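Side-chain contacts in hypothetical sugar binding protein (PDB 3SEE), which is of unknown function but has a galactose-binding-domain-like fold and probably binds sugars: residues Y165-M168 with G169-V172; I175-K178 with K179-P182. One frame throughout, in Å; residues are numbered along the deposited sequence. Where two conformers were deposited one is given.

Contact 1 (Y165-M168 with G169-V172)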
loop_
_atom_site.group_PDB
_atom_site.type_symbol
_atom_site.label_atom_id
_atom_site.label_comp_id
_atom_site.label_asym_id
_atom_site.label_seq_id
_atom_site.Cartn_x
_atom_site.Cartn_y
_atom_site.Cartn_z
ATOM N N TYR A 165 -2.611 -6.202 10.096
ATOM C CA TYR A 165 -1.475 -7.095 10.300
ATOM C C TYR A 165 -1.141 -7.876 9.053
ATOM O O TYR A 165 -2.038 -8.377 8.354
ATOM C CB TYR A 165 -1.756 -8.088 11.451
ATOM C CG TYR A 165 -1.520 -7.539 12.836
ATOM C CD1 TYR A 165 -2.311 -6.544 13.345
ATOM C CD2 TYR A 165 -0.468 -8.001 13.615
ATOM C CE1 TYR A 165 -2.075 -6.020 14.620
ATOM C CE2 TYR A 165 -0.244 -7.495 14.896
ATOM C CZ TYR A 165 -1.049 -6.507 15.357
ATOM O OH TYR A 165 -0.816 -5.991 16.620
ATOM N N TYR A 166 0.151 -7.976 8.809
ATOM C CA TYR A 166 0.699 -8.796 7.740
ATOM C C TYR A 166 1.577 -9.896 8.324
ATOM O O TYR A 166 2.189 -9.719 9.388
ATOM C CB TYR A 166 1.535 -7.919 6.742
ATOM C CG TYR A 166 0.635 -7.231 5.723
ATOM C CD1 TYR A 166 0.088 -5.994 5.974
ATOM C CD2 TYR A 166 0.293 -7.872 4.549
ATOM C CE1 TYR A 166 -0.788 -5.426 5.039
ATOM C CE2 TYR A 166 -0.584 -7.329 3.651
ATOM C CZ TYR A 166 -1.121 -6.091 3.889
ATOM O OH TYR A 166 -2.025 -5.489 3.027
ATOM N N ASP A 167 1.661 -11.010 7.601
ATOM C CA ASP A 167 2.575 -12.101 7.954
ATOM C C ASP A 167 3.707 -12.095 6.930
ATOM O O ASP A 167 3.539 -12.544 5.804
ATOM C CB ASP A 167 1.842 -13.434 7.951
ATOM C CG ASP A 167 2.674 -14.565 8.522
ATOM O OD1 ASP A 167 3.891 -14.380 8.713
ATOM O OD2 ASP A 167 2.078 -15.643 8.794
HETATM N N MSE A 168 4.859 -11.569 7.333
HETATM C CA MSE A 168 6.017 -11.577 6.439
HETATM C C MSE A 168 6.552 -12.997 6.215
HETATM O O MSE A 168 7.376 -13.209 5.312
HETATM C CB MSE A 168 7.109 -10.635 6.963
HETATM C CG MSE A 168 6.941 -9.182 6.576
HETATM SE SE MSE A 168 5.135 -8.494 6.833
HETATM C CE MSE A 168 5.636 -6.689 6.535
ATOM N N GLY A 169 6.111 -13.947 7.038
ATOM C CA GLY A 169 6.380 -15.341 6.814
ATOM C C GLY A 169 5.544 -16.049 5.761
ATOM O O GLY A 169 5.762 -17.253 5.509
ATOM N N GLN A 170 4.574 -15.356 5.134
ATOM C CA GLN A 170 3.807 -15.928 4.045
ATOM C C GLN A 170 3.681 -14.927 2.917
ATOM O O GLN A 170 3.545 -13.728 3.135
ATOM C CB GLN A 170 2.415 -16.375 4.502
ATOM C CG GLN A 170 2.446 -17.391 5.628
ATOM C CD GLN A 170 1.079 -17.838 6.020
ATOM O OE1 GLN A 170 0.537 -17.399 7.069
ATOM N NE2 GLN A 170 0.514 -18.692 5.221
ATOM N N VAL A 171 3.753 -15.446 1.701
ATOM C CA VAL A 171 3.585 -14.643 0.510
ATOM C C VAL A 171 2.453 -15.198 -0.337
ATOM O O VAL A 171 2.130 -16.392 -0.278
ATOM C CB VAL A 171 4.889 -14.506 -0.315
ATOM C CG1 VAL A 171 5.915 -13.632 0.402
ATOM C CG2 VAL A 171 5.481 -15.897 -0.649
ATOM N N VAL A 172 1.871 -14.317 -1.135
ATOM C CA VAL A 172 0.890 -14.676 -2.130
ATOM C C VAL A 172 1.389 -14.190 -3.508
ATOM O O VAL A 172 2.037 -13.148 -3.616
ATOM C CB VAL A 172 -0.514 -14.173 -1.681
ATOM C CG1 VAL A 172 -0.573 -12.662 -1.488
ATOM C CG2 VAL A 172 -1.620 -14.668 -2.583
#
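The carboxylate of Asp167 is met on one face by the backbone of Gly169, whose N donates to Asp167 OD1 over 2.8 Å from well above the carboxylate plane. At the other oxygen stands Gln170: its CG packs 3.6 Å from Asp167 OD2, and the flat amide beyond is turned 81° against the carboxylate, so that the two groups do not stack. Asp167 reaches this place because its CG is anti to the backbone N (chi1 -171°), which carries the carboxylate beside its own carbonyl and over the residues that follow. The side-chain bond to the N-H two residues on forms an Asx turn, here laid over a type I beta turn that Gln170 N closes on Asp167 O at 3.1 Å. That closing bond is nearly straight (166°), although the donor lies above the carbonyl plane. The turn makes the corner between strand 160-167 and strand 170-172, both of which neighbour strand 130-133. Selenomethionine Met168 sends its side chain from the corner to Phe131 and to Ile113 of strand 108-115, between the two sheets. An alanine in place of Asp167 would probably deprive the Gly169 N-H of its side-chain acceptor and set the Gln170 side chain freer to turn. Gly169 CA lies 3.3 Å from Asp167 OD1, so the carboxylate sits close over the glycine. Asp167 thus takes two successive N-H groups of the corner, one on its carboxylate and one on its carbonyl.

Contact 2 (I175-K178 with K179-P182); sequences ISSK and KSNP
A type I beta turn from Lys178 to Asn181 forms the bend of the surface loop between strands 170-172 and 186-188, and two serines beside it, Ser177 and Ser180, tie its arms together. Asn181 N closes the turn on Lys178 O at 3.0 Å, meeting the carbonyl from above its plane. One residue earlier, Ser177 and Ser180 are joined twice. Ser177 OG receives the backbone N-H of Ser180 at 3.1 Å, while Ser180 OG gives its proton to Ser177 O at 2.9 Å, tilted 28° from the carbonyl plane. Each side chain therefore bonds to the backbone of the other. Ser180 OG sits between its own backbone N and carbonyl carbon (chi1 77°), which swings it back over the preceding arm to meet that carbonyl. A water extends the link: it donates to Ser180 OG and accepts from Ser177 N, so Ser177 is held at both its N-H and its carbonyl. On the far arm, Asn181 has CG anti to the backbone N (chi1 -176°), which lays the side chain back along Ser176, and its CB covers Ser177 O at 3.4 Å. The amide oxygen, OD1, turns to the chain that follows and accepts the N-H of Ala183. Ile175 O bonds to Ser145, and Lys179 pairs through its backbone with Pro142, so the loop is also fastened to the segment around 142-145. The other end of the Asn181 amide, ND2, comes within 3.0 Å of Ser176 OG.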
loop_
_atom_site.group_PDB
_atom_site.type_symbol
_atom_site.label_atom_id
_atom_site.label_comp_id
_atom_site.label_asym_id
_atom_site.label_seq_id
_atom_site.Cartn_x
_atom_site.Cartn_y
_atom_site.Cartn_z
ATOM N N ILE A 175 -2.472 -10.447 -6.575
ATOM C CA ILE A 175 -3.351 -9.562 -5.843
ATOM C C ILE A 175 -4.824 -9.925 -6.023
ATOM O O ILE A 175 -5.695 -9.454 -5.295
ATOM C CB ILE A 175 -3.085 -8.089 -6.257
ATOM C CG1 ILE A 175 -3.543 -7.087 -5.197
ATOM C CG2 ILE A 175 -3.700 -7.789 -7.617
ATOM C CD1 ILE A 175 -3.005 -5.666 -5.411
ATOM N N SER A 176 -5.087 -10.799 -6.987
ATOM C CA SER A 176 -6.437 -11.183 -7.343
ATOM C C SER A 176 -7.044 -12.154 -6.324
ATOM O O SER A 176 -6.352 -12.762 -5.513
ATOM C CB SER A 176 -6.432 -11.812 -8.734
ATOM O OG SER A 176 -5.425 -12.797 -8.842
ATOM N N SER A 177 -8.360 -12.285 -6.378
ATOM C CA SER A 177 -9.047 -13.269 -5.557
ATOM C C SER A 177 -8.777 -14.689 -5.990
ATOM O O SER A 177 -8.447 -14.953 -7.144
ATOM C CB SER A 177 -10.561 -13.052 -5.617
ATOM O OG SER A 177 -11.038 -13.438 -6.884
ATOM N N LYS A 178 -8.977 -15.610 -5.059
ATOM C CA LYS A 178 -8.843 -17.036 -5.372
ATOM C C LYS A 178 -9.877 -17.439 -6.422
ATOM O O LYS A 178 -9.542 -18.127 -7.388
ATOM C CB LYS A 178 -8.955 -17.874 -4.098
ATOM C CG LYS A 178 -8.897 -19.379 -4.341
ATOM C CD LYS A 178 -7.608 -19.811 -5.037
ATOM C CE LYS A 178 -7.413 -21.334 -5.029
ATOM N NZ LYS A 178 -8.530 -22.070 -5.629
ATOM N N LYS A 179 -11.142 -17.043 -6.269
ATOM C CA LYS A 179 -12.181 -17.463 -7.225
ATOM C C LYS A 179 -11.801 -17.065 -8.633
ATOM O O LYS A 179 -12.018 -17.827 -9.581
ATOM C CB LYS A 179 -13.541 -16.846 -6.866
ATOM C CG LYS A 179 -14.669 -17.140 -7.885
ATOM C CD LYS A 179 -14.899 -18.655 -8.046
ATOM C CE LYS A 179 -16.148 -18.979 -8.858
ATOM N NZ LYS A 179 -16.308 -20.458 -9.062
ATOM N N SER A 180 -11.213 -15.881 -8.782
ATOM C CA SER A 180 -10.882 -15.376 -10.109
ATOM C C SER A 180 -9.614 -15.995 -10.698
ATOM O O SER A 180 -9.361 -15.813 -11.882
ATOM C CB SER A 180 -10.676 -13.867 -10.062
ATOM O OG SER A 180 -9.411 -13.552 -9.501
ATOM N N ASN A 181 -8.832 -16.715 -9.893
ATOM C CA ASN A 181 -7.455 -17.054 -10.240
ATOM C C ASN A 181 -7.058 -18.437 -9.765
ATOM O O ASN A 181 -6.523 -18.601 -8.685
ATOM C CB ASN A 181 -6.496 -15.998 -9.697
ATOM C CG ASN A 181 -5.069 -16.239 -10.098
ATOM O OD1 ASN A 181 -4.764 -17.149 -10.886
ATOM N ND2 ASN A 181 -4.176 -15.416 -9.569
ATOM N N PRO A 182 -7.260 -19.461 -10.619
ATOM C CA PRO A 182 -6.870 -20.825 -10.236
ATOM C C PRO A 182 -5.389 -21.045 -10.029
ATOM O O PRO A 182 -4.982 -22.081 -9.521
ATOM C CB PRO A 182 -7.373 -21.682 -11.400
ATOM C CG PRO A 182 -8.518 -20.912 -11.972
ATOM C CD PRO A 182 -8.111 -19.450 -11.823
HETATM O O HOH W 1 -9.663 -10.592 -8.446
#

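Both contacts are tight turns of the same region of chain, one turn leading into strand 170-172 and the other following it, with their centres about 17 Å apart. Contact 1 is partly buried and belongs to the sandwich itself: it joins two strands, and its selenomethionine reaches the interior between the sheets. Contact 2 is a surface contact in a loop, with none of its touching residues buried. The chemistry follows: a carboxylate accepts backbone N-H in contact 1, whereas neutral hydroxyls, acting as donor and acceptor, and a bridging water do the work in contact 2. In each, a type I turn gains a side-chain bond to its backbone.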